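PDB 2GM3: universal stress protein A-like protein from Arabidopsis thaliana, which binds AMP and belongs to the universal stress protein family, though its cellular role is not established. Local coordinates for residues 5-17 against 116-130. Sequence-based numbering, arbitrary orientation.
Sequences PTKVMVAVNASTI and ICQEVKRVRPDFLVV. With AMP (adenosine monophosphate), chain G.
Lys7 O is gripped by two backbone amides where the strands start to pair: Asp126 N lies 2.8 Å from it, in the carbonyl plane on a lone pair, and Phe127 N comes in nearly along the C=O axis at 3.3 Å. The Asp126 carboxylate returns the bond, OD2 taking Lys7 N through its anti lone pair, so backbone and side chain together close the beginning of the ladder. From there 6-11 and 127-130 run parallel, Met9 bonding through N to Phe127 O and through O to Val129 N, and Ala11 N reaching Val129 O at 3.0 Å. On one face of the sheet Val8 CG1 sits over the Phe127 ring, 4.0 Å from its centroid, while Thr6 CG2 meets the ring edge in plane; Trp33 of the second subunit meets the same ring with the two planes nearly perpendicular. On the other face the selenomethionine at Met9, with CG anti to the backbone N (chi1 -171°), extends beneath helix 112-123. Met9 CE lodges among Ile116 CG2 at 3.6 Å, Val120 CG2 and Leu128 CD1. Pro125 CG packs on Met9 CB at 3.7 Å. Farther along, Ala11 CB touches Ile116 CD1 and Val130 CG1, and Ala11 O accepts a hydrogen bond from the ribose O2' of AMP at 2.6 Å. Strand 6-11, the middle strand of the parallel sheet, thus pairs with 127-132 beneath the helix leading into it, and the C-terminal ends of these parallel strands border the nucleotide pocket, as in the Rossmann-like alpha/beta fold of universal stress proteins.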
ATOM      1  N   PRO A   5      -7.026   8.085  14.625  1.00 56.59           N
ATOM      2  CA  PRO A   5      -5.646   7.673  14.366  1.00 57.07           C
ATOM      3  C   PRO A   5      -5.644   6.472  13.452  1.00 57.16           C
ATOM      4  O   PRO A   5      -6.395   5.513  13.676  1.00 57.54           O
ATOM      5  CB  PRO A   5      -5.078   7.317  15.762  1.00 56.77           C
ATOM      6  CG  PRO A   5      -6.232   7.174  16.638  1.00 55.96           C
ATOM      7  CD  PRO A   5      -7.349   8.014  16.061  1.00 57.22           C
ATOM      8  N   THR A   6      -4.825   6.545  12.406  1.00 57.14           N
ATOM      9  CA  THR A   6      -4.846   5.550  11.365  1.00 57.06           C
ATOM     10  C   THR A   6      -4.112   4.320  11.845  1.00 57.69           C
ATOM     11  O   THR A   6      -2.956   4.404  12.284  1.00 57.81           O
ATOM     12  CB  THR A   6      -4.255   6.113  10.092  1.00 56.95           C
ATOM     13  OG1 THR A   6      -5.179   7.059   9.551  1.00 56.33           O
ATOM     14  CG2 THR A   6      -4.016   5.023   9.081  1.00 56.18           C
ATOM     15  N   LYS A   7      -4.787   3.176  11.787  1.00 58.16           N
ATOM     16  CA  LYS A   7      -4.150   1.913  12.211  1.00 59.04           C
ATOM     17  C   LYS A   7      -3.418   1.299  11.047  1.00 58.85           C
ATOM     18  O   LYS A   7      -4.008   0.896  10.056  1.00 59.59           O
ATOM     19  CB  LYS A   7      -5.146   0.902  12.809  1.00 58.95           C
ATOM     20  CG  LYS A   7      -5.999   1.422  13.994  1.00 59.17           C
ATOM     21  CD  LYS A   7      -7.185   0.485  14.224  1.00 60.60           C
ATOM     22  CE  LYS A   7      -8.476   1.261  14.542  1.00 64.18           C
ATOM     23  NZ  LYS A   7      -9.700   0.607  13.933  1.00 63.84           N
ATOM     24  N   VAL A   8      -2.112   1.232  11.181  1.00 58.84           N
ATOM     25  CA  VAL A   8      -1.261   0.686  10.169  1.00 58.86           C
ATOM     26  C   VAL A   8      -0.758  -0.682  10.635  1.00 59.12           C
ATOM     27  O   VAL A   8       0.074  -0.759  11.550  1.00 58.99           O
ATOM     28  CB  VAL A   8      -0.068   1.615   9.967  1.00 58.65           C
ATOM     29  CG1 VAL A   8       0.784   1.154   8.774  1.00 57.77           C
ATOM     30  CG2 VAL A   8      -0.543   3.041   9.787  1.00 58.79           C
HETATM   31  N   MSE A   9      -1.240  -1.751   9.990  1.00 59.13           N
HETATM   32  CA  MSE A   9      -0.724  -3.098  10.278  1.00 59.73           C
HETATM   33  C   MSE A   9       0.535  -3.351   9.470  1.00 58.42           C
HETATM   34  O   MSE A   9       0.531  -3.133   8.261  1.00 58.97           O
HETATM   35  CB  MSE A   9      -1.754  -4.164   9.950  1.00 59.55           C
HETATM   36  CG  MSE A   9      -1.297  -5.538  10.471  1.00 61.63           C
HETATM   37 SE   MSE A   9      -2.703  -6.842  10.468  1.00 64.50          SE
HETATM   38  CE  MSE A   9      -1.932  -7.962   9.300  1.00 61.90           C
ATOM     39  N   VAL A  10       1.601  -3.781  10.132  1.00 57.37           N
ATOM     40  CA  VAL A  10       2.901  -3.978   9.469  1.00 56.78           C
ATOM     41  C   VAL A  10       3.309  -5.410   9.705  1.00 56.60           C
ATOM     42  O   VAL A  10       3.471  -5.813  10.836  1.00 56.66           O
ATOM     43  CB  VAL A  10       3.977  -3.045  10.018  1.00 56.11           C
ATOM     44  CG1 VAL A  10       5.287  -3.294   9.319  1.00 57.21           C
ATOM     45  CG2 VAL A  10       3.579  -1.571   9.850  1.00 55.79           C
ATOM     46  N   ALA A  11       3.439  -6.181   8.633  1.00 56.24           N
ATOM     47  CA  ALA A  11       3.721  -7.582   8.712  1.00 55.79           C
ATOM     48  C   ALA A  11       5.241  -7.719   8.729  1.00 55.98           C
ATOM     49  O   ALA A  11       5.916  -7.333   7.767  1.00 55.87           O
ATOM     50  CB  ALA A  11       3.118  -8.279   7.505  1.00 55.58           C
ATOM     51  N   VAL A  12       5.785  -8.266   9.816  1.00 55.65           N
ATOM     52  CA  VAL A  12       7.239  -8.330  10.000  1.00 55.42           C
ATOM     53  C   VAL A  12       7.706  -9.767  10.145  1.00 55.87           C
ATOM     54  O   VAL A  12       7.034 -10.614  10.767  1.00 56.20           O
ATOM     55  CB  VAL A  12       7.727  -7.469  11.199  1.00 56.60           C
ATOM     56  CG1 VAL A  12       7.303  -5.981  11.038  1.00 56.49           C
ATOM     57  CG2 VAL A  12       7.225  -7.992  12.510  1.00 55.18           C
ATOM     58  N   ASN A  13       8.845 -10.057   9.532  1.00 55.97           N
ATOM     59  CA  ASN A  13       9.429 -11.380   9.623  1.00 56.36           C
ATOM     60  C   ASN A  13      10.953 -11.307   9.778  1.00 56.55           C
ATOM     61  O   ASN A  13      11.556 -10.224   9.654  1.00 55.82           O
ATOM     62  CB  ASN A  13       9.046 -12.200   8.405  1.00 56.89           C
ATOM     63  CG  ASN A  13       9.605 -11.626   7.130  1.00 58.52           C
ATOM     64  OD1 ASN A  13       9.566 -10.401   6.886  1.00 61.46           O
ATOM     65  ND2 ASN A  13      10.126 -12.501   6.296  1.00 59.53           N
ATOM     66  N   ALA A  14      11.546 -12.466  10.062  1.00 57.02           N
ATOM     67  CA  ALA A  14      12.961 -12.573  10.345  1.00 58.13           C
ATOM     68  C   ALA A  14      13.755 -12.713   9.053  1.00 58.72           C
ATOM     69  O   ALA A  14      13.253 -13.239   8.092  1.00 59.06           O
ATOM     70  CB  ALA A  14      13.217 -13.770  11.282  1.00 57.50           C
ATOM     71  N   SER A  15      14.995 -12.253   9.040  1.00 59.83           N
ATOM     72  CA  SER A  15      15.850 -12.439   7.886  1.00 61.05           C
ATOM     73  C   SER A  15      16.370 -13.860   7.857  1.00 62.09           C
ATOM     74  O   SER A  15      16.570 -14.464   8.911  1.00 62.46           O
ATOM     75  CB  SER A  15      17.027 -11.487   7.926  1.00 60.84           C
ATOM     76  OG  SER A  15      18.067 -12.010   7.133  1.00 61.69           O
ATOM     77  N   THR A  16      16.595 -14.390   6.656  1.00 63.31           N
ATOM     78  CA  THR A  16      17.218 -15.716   6.526  1.00 64.68           C
ATOM     79  C   THR A  16      18.708 -15.632   6.166  1.00 65.32           C
ATOM     80  O   THR A  16      19.399 -16.644   6.212  1.00 65.45           O
ATOM     81  CB  THR A  16      16.474 -16.661   5.544  1.00 64.79           C
ATOM     82  OG1 THR A  16      16.533 -16.117   4.226  1.00 65.85           O
ATOM     83  CG2 THR A  16      15.006 -16.828   5.946  1.00 65.29           C
ATOM     84  N   ILE A  17      19.193 -14.441   5.809  1.00 66.34           N
ATOM     85  CA  ILE A  17      20.602 -14.252   5.494  1.00 67.45           C
ATOM     86  C   ILE A  17      21.298 -13.476   6.594  1.00 68.18           C
ATOM     87  O   ILE A  17      22.431 -13.800   6.975  1.00 68.20           O
ATOM     88  CB  ILE A  17      20.826 -13.512   4.162  1.00 67.89           C
ATOM     89  CG1 ILE A  17      19.695 -12.497   3.897  1.00 67.34           C
ATOM     90  CG2 ILE A  17      21.048 -14.537   2.998  1.00 69.00           C
ATOM     91  CD1 ILE A  17      20.193 -11.128   3.499  1.00 67.54           C
ATOM     92  N   ILE A 116      -1.964 -13.388   8.025  1.00 58.64           N
ATOM     93  CA  ILE A 116      -1.982 -11.933   7.816  1.00 58.83           C
ATOM     94  C   ILE A 116      -3.371 -11.497   7.383  1.00 59.83           C
ATOM     95  O   ILE A 116      -3.916 -10.543   7.949  1.00 60.57           O
ATOM     96  CB  ILE A 116      -0.978 -11.465   6.742  1.00 59.19           C
ATOM     97  CG1 ILE A 116       0.452 -11.744   7.195  1.00 57.10           C
ATOM     98  CG2 ILE A 116      -1.200  -9.970   6.398  1.00 56.98           C
ATOM     99  CD1 ILE A 116       1.470 -11.441   6.127  1.00 57.13           C
ATOM    100  N   CYS A 117      -3.950 -12.213   6.415  1.00 59.85           N
ATOM    101  CA  CYS A 117      -5.293 -11.925   5.949  1.00 60.78           C
ATOM    102  C   CYS A 117      -6.362 -12.167   6.999  1.00 60.56           C
ATOM    103  O   CYS A 117      -7.328 -11.410   7.082  1.00 60.77           O
ATOM    104  CB  CYS A 117      -5.615 -12.696   4.655  1.00 60.61           C
ATOM    105  SG  CYS A 117      -4.701 -12.027   3.250  1.00 64.56           S
ATOM    106  N   GLN A 118      -6.218 -13.222   7.790  1.00 60.55           N
ATOM    107  CA  GLN A 118      -7.183 -13.473   8.866  1.00 60.85           C
ATOM    108  C   GLN A 118      -7.088 -12.343   9.889  1.00 60.35           C
ATOM    109  O   GLN A 118      -8.092 -11.861  10.404  1.00 60.27           O
ATOM    110  CB  GLN A 118      -6.921 -14.798   9.565  1.00 60.51           C
ATOM    111  CG  GLN A 118      -7.241 -16.043   8.748  1.00 61.88           C
ATOM    112  CD  GLN A 118      -6.828 -17.306   9.518  1.00 62.97           C
ATOM    113  OE1 GLN A 118      -5.643 -17.525   9.785  1.00 65.81           O
ATOM    114  NE2 GLN A 118      -7.809 -18.117   9.909  1.00 65.08           N
ATOM    115  N   GLU A 119      -5.872 -11.881  10.131  1.00 60.29           N
ATOM    116  CA  GLU A 119      -5.646 -10.844  11.121  1.00 60.13           C
ATOM    117  C   GLU A 119      -6.186  -9.499  10.656  1.00 60.04           C
ATOM    118  O   GLU A 119      -6.802  -8.757  11.449  1.00 60.19           O
ATOM    119  CB  GLU A 119      -4.181 -10.796  11.529  1.00 59.66           C
ATOM    120  CG  GLU A 119      -3.773 -12.014  12.374  1.00 60.26           C
ATOM    121  CD  GLU A 119      -4.276 -11.910  13.811  1.00 61.66           C
ATOM    122  OE1 GLU A 119      -5.280 -12.591  14.165  1.00 63.52           O
ATOM    123  OE2 GLU A 119      -3.697 -11.112  14.583  1.00 60.50           O
ATOM    124  N   VAL A 120      -6.037  -9.223   9.361  1.00 59.74           N
ATOM    125  CA  VAL A 120      -6.663  -8.036   8.774  1.00 59.08           C
ATOM    126  C   VAL A 120      -8.147  -7.995   9.038  1.00 59.42           C
ATOM    127  O   VAL A 120      -8.658  -6.970   9.480  1.00 59.72           O
ATOM    128  CB  VAL A 120      -6.353  -7.896   7.265  1.00 59.42           C
ATOM    129  CG1 VAL A 120      -7.284  -6.866   6.622  1.00 57.40           C
ATOM    130  CG2 VAL A 120      -4.861  -7.548   7.066  1.00 56.83           C
ATOM    131  N   LYS A 121      -8.845  -9.095   8.792  1.00 59.57           N
ATOM    132  CA  LYS A 121     -10.273  -9.075   9.052  1.00 60.35           C
ATOM    133  C   LYS A 121     -10.704  -9.128  10.522  1.00 60.14           C
ATOM    134  O   LYS A 121     -11.829  -8.764  10.840  1.00 60.07           O
ATOM    135  CB  LYS A 121     -11.093 -10.014   8.143  1.00 61.08           C
ATOM    136  CG  LYS A 121     -10.550 -11.412   7.879  1.00 62.68           C
ATOM    137  CD  LYS A 121     -10.837 -11.786   6.396  1.00 64.31           C
ATOM    138  CE  LYS A 121     -11.225 -13.247   6.233  1.00 64.93           C
ATOM    139  NZ  LYS A 121     -12.573 -13.493   6.847  1.00 66.80           N
ATOM    140  N   ARG A 122      -9.784  -9.494  11.418  1.00 60.17           N
ATOM    141  CA  ARG A 122     -10.064  -9.567  12.860  1.00 59.80           C
ATOM    142  C   ARG A 122      -9.805  -8.195  13.479  1.00 59.74           C
ATOM    143  O   ARG A 122     -10.626  -7.671  14.214  1.00 59.41           O
ATOM    144  CB  ARG A 122      -9.146 -10.622  13.509  1.00 59.84           C
ATOM    145  CG  ARG A 122      -9.488 -11.110  14.930  1.00 59.99           C
ATOM    146  CD  ARG A 122      -8.239 -11.660  15.660  1.00 59.94           C
ATOM    147  NE  ARG A 122      -7.756 -10.615  16.537  1.00 61.17           N
ATOM    148  CZ  ARG A 122      -6.498 -10.304  16.794  1.00 61.50           C
ATOM    149  NH1 ARG A 122      -5.482 -10.959  16.280  1.00 61.78           N
ATOM    150  NH2 ARG A 122      -6.265  -9.299  17.598  1.00 65.72           N
ATOM    151  N   VAL A 123      -8.656  -7.616  13.148  1.00 59.69           N
ATOM    152  CA  VAL A 123      -8.162  -6.410  13.791  1.00 59.64           C
ATOM    153  C   VAL A 123      -8.713  -5.191  13.091  1.00 59.54           C
ATOM    154  O   VAL A 123      -8.909  -4.147  13.703  1.00 59.55           O
ATOM    155  CB  VAL A 123      -6.623  -6.402  13.743  1.00 59.65           C
ATOM    156  CG1 VAL A 123      -6.045  -5.044  14.124  1.00 60.20           C
ATOM    157  CG2 VAL A 123      -6.072  -7.490  14.647  1.00 60.22           C
ATOM    158  N   ARG A 124      -8.975  -5.344  11.800  1.00 59.55           N
ATOM    159  CA  ARG A 124      -9.478  -4.272  10.956  1.00 59.66           C
ATOM    160  C   ARG A 124      -8.631  -3.022  10.984  1.00 59.16           C
ATOM    161  O   ARG A 124      -9.100  -1.975  11.365  1.00 59.55           O
ATOM    162  CB  ARG A 124     -10.977  -4.012  11.222  1.00 59.46           C
ATOM    163  CG  ARG A 124     -11.828  -4.778  10.209  1.00 61.45           C
ATOM    164  CD  ARG A 124     -13.207  -5.094  10.664  1.00 65.06           C
ATOM    165  NE  ARG A 124     -13.264  -5.128  12.127  1.00 67.74           N
ATOM    166  CZ  ARG A 124     -14.388  -5.118  12.837  1.00 66.81           C
ATOM    167  NH1 ARG A 124     -15.582  -5.093  12.254  1.00 66.85           N
ATOM    168  NH2 ARG A 124     -14.307  -5.122  14.144  1.00 67.50           N
ATOM    169  N   PRO A 125      -7.372  -3.138  10.540  1.00 59.16           N
ATOM    170  CA  PRO A 125      -6.487  -1.968  10.436  1.00 58.75           C
ATOM    171  C   PRO A 125      -6.910  -1.143   9.220  1.00 58.37           C
ATOM    172  O   PRO A 125      -7.622  -1.637   8.345  1.00 58.15           O
ATOM    173  CB  PRO A 125      -5.109  -2.589  10.229  1.00 58.29           C
ATOM    174  CG  PRO A 125      -5.411  -3.888   9.533  1.00 58.92           C
ATOM    175  CD  PRO A 125      -6.726  -4.369  10.050  1.00 58.92           C
ATOM    176  N   ASP A 126      -6.522   0.119   9.179  1.00 57.75           N
ATOM    177  CA  ASP A 126      -6.931   0.929   8.079  1.00 57.08           C
ATOM    178  C   ASP A 126      -6.173   0.471   6.836  1.00 57.08           C
ATOM    179  O   ASP A 126      -6.746   0.432   5.757  1.00 57.16           O
ATOM    180  CB  ASP A 126      -6.700   2.385   8.390  1.00 57.09           C
ATOM    181  CG  ASP A 126      -7.577   2.874   9.521  1.00 57.84           C
ATOM    182  OD1 ASP A 126      -8.816   2.891   9.380  1.00 58.56           O
ATOM    183  OD2 ASP A 126      -7.021   3.242  10.570  1.00 60.62           O
ATOM    184  N   PHE A 127      -4.897   0.124   7.001  1.00 56.44           N
ATOM    185  CA  PHE A 127      -4.160  -0.535   5.969  1.00 55.96           C
ATOM    186  C   PHE A 127      -3.083  -1.489   6.437  1.00 56.28           C
ATOM    187  O   PHE A 127      -2.668  -1.456   7.596  1.00 56.63           O
ATOM    188  CB  PHE A 127      -3.629   0.448   4.922  1.00 55.82           C
ATOM    189  CG  PHE A 127      -2.544   1.385   5.391  1.00 54.03           C
ATOM    190  CD1 PHE A 127      -1.250   1.224   4.934  1.00 53.09           C
ATOM    191  CD2 PHE A 127      -2.839   2.487   6.193  1.00 53.25           C
ATOM    192  CE1 PHE A 127      -0.234   2.125   5.310  1.00 53.63           C
ATOM    193  CE2 PHE A 127      -1.861   3.371   6.574  1.00 52.45           C
ATOM    194  CZ  PHE A 127      -0.549   3.199   6.135  1.00 53.69           C
ATOM    195  N   LEU A 128      -2.618  -2.313   5.496  1.00 56.24           N
ATOM    196  CA  LEU A 128      -1.570  -3.306   5.719  1.00 55.74           C
ATOM    197  C   LEU A 128      -0.312  -2.899   4.961  1.00 56.31           C
ATOM    198  O   LEU A 128      -0.367  -2.609   3.762  1.00 57.22           O
ATOM    199  CB  LEU A 128      -2.082  -4.664   5.193  1.00 55.39           C
ATOM    200  CG  LEU A 128      -1.150  -5.865   5.116  1.00 54.70           C
ATOM    201  CD1 LEU A 128      -0.546  -6.148   6.504  1.00 53.84           C
ATOM    202  CD2 LEU A 128      -1.846  -7.070   4.591  1.00 54.54           C
ATOM    203  N   VAL A 129       0.809  -2.862   5.655  1.00 56.33           N
ATOM    204  CA  VAL A 129       2.103  -2.681   5.017  1.00 56.75           C
ATOM    205  C   VAL A 129       2.867  -4.017   5.004  1.00 57.13           C
ATOM    206  O   VAL A 129       3.029  -4.664   6.045  1.00 57.13           O
ATOM    207  CB  VAL A 129       2.953  -1.644   5.757  1.00 56.81           C
ATOM    208  CG1 VAL A 129       4.289  -1.490   5.088  1.00 56.77           C
ATOM    209  CG2 VAL A 129       2.250  -0.291   5.845  1.00 56.16           C
ATOM    210  N   VAL A 130       3.309  -4.423   3.821  1.00 56.94           N
ATOM    211  CA  VAL A 130       4.155  -5.568   3.676  1.00 56.93           C
ATOM    212  C   VAL A 130       5.324  -5.120   2.851  1.00 56.99           C
ATOM    213  O   VAL A 130       5.179  -4.281   1.946  1.00 57.58           O
ATOM    214  CB  VAL A 130       3.429  -6.786   2.963  1.00 57.24           C
ATOM    215  CG1 VAL A 130       2.333  -7.364   3.876  1.00 58.53           C
ATOM    216  CG2 VAL A 130       2.818  -6.365   1.630  1.00 55.31           C
TER
HETATM  217  P   AMP G 176       7.299 -11.527  -0.237  1.00 36.27           P
HETATM  218  O1P AMP G 176       7.242 -12.832   0.326  1.00 39.56           O
HETATM  219  O2P AMP G 176       8.655 -11.092  -0.654  1.00 34.63           O
HETATM  220  O3P AMP G 176       6.306 -11.182  -1.238  1.00 32.77           O
HETATM  221  O5' AMP G 176       6.953 -10.478   0.909  1.00 34.90           O
HETATM  222  C5' AMP G 176       7.805 -10.345   2.025  1.00 31.51           C
HETATM  223  C4' AMP G 176       6.985  -9.656   3.083  1.00 33.03           C
HETATM  224  O4' AMP G 176       5.896 -10.512   3.571  1.00 35.15           O
HETATM  225  C3' AMP G 176       7.786  -9.306   4.304  1.00 33.38           C
HETATM  226  O3' AMP G 176       8.468  -8.045   4.042  1.00 31.87           O
HETATM  227  C2' AMP G 176       6.682  -9.130   5.335  1.00 33.90           C
HETATM  228  O2' AMP G 176       6.144  -7.813   5.211  1.00 31.27           O
HETATM  229  C1' AMP G 176       5.648 -10.173   4.927  1.00 33.28           C
HETATM  230  N9  AMP G 176       5.954 -11.436   5.626  1.00 36.36           N
HETATM  231  C8  AMP G 176       6.650 -12.500   5.163  1.00 34.22           C
HETATM  232  N7  AMP G 176       6.702 -13.443   6.120  1.00 33.75           N
HETATM  233  C5  AMP G 176       6.006 -12.998   7.173  1.00 36.14           C
HETATM  234  C6  AMP G 176       5.681 -13.507   8.434  1.00 33.50           C
HETATM  235  N6  AMP G 176       6.076 -14.697   8.851  1.00 33.23           N
HETATM  236  N1  AMP G 176       4.957 -12.755   9.253  1.00 33.41           N
HETATM  237  C2  AMP G 176       4.532 -11.550   8.929  1.00 34.77           C
HETATM  238  N3  AMP G 176       4.805 -11.024   7.744  1.00 37.48           N
HETATM  239  C4  AMP G 176       5.534 -11.724   6.854  1.00 36.75           C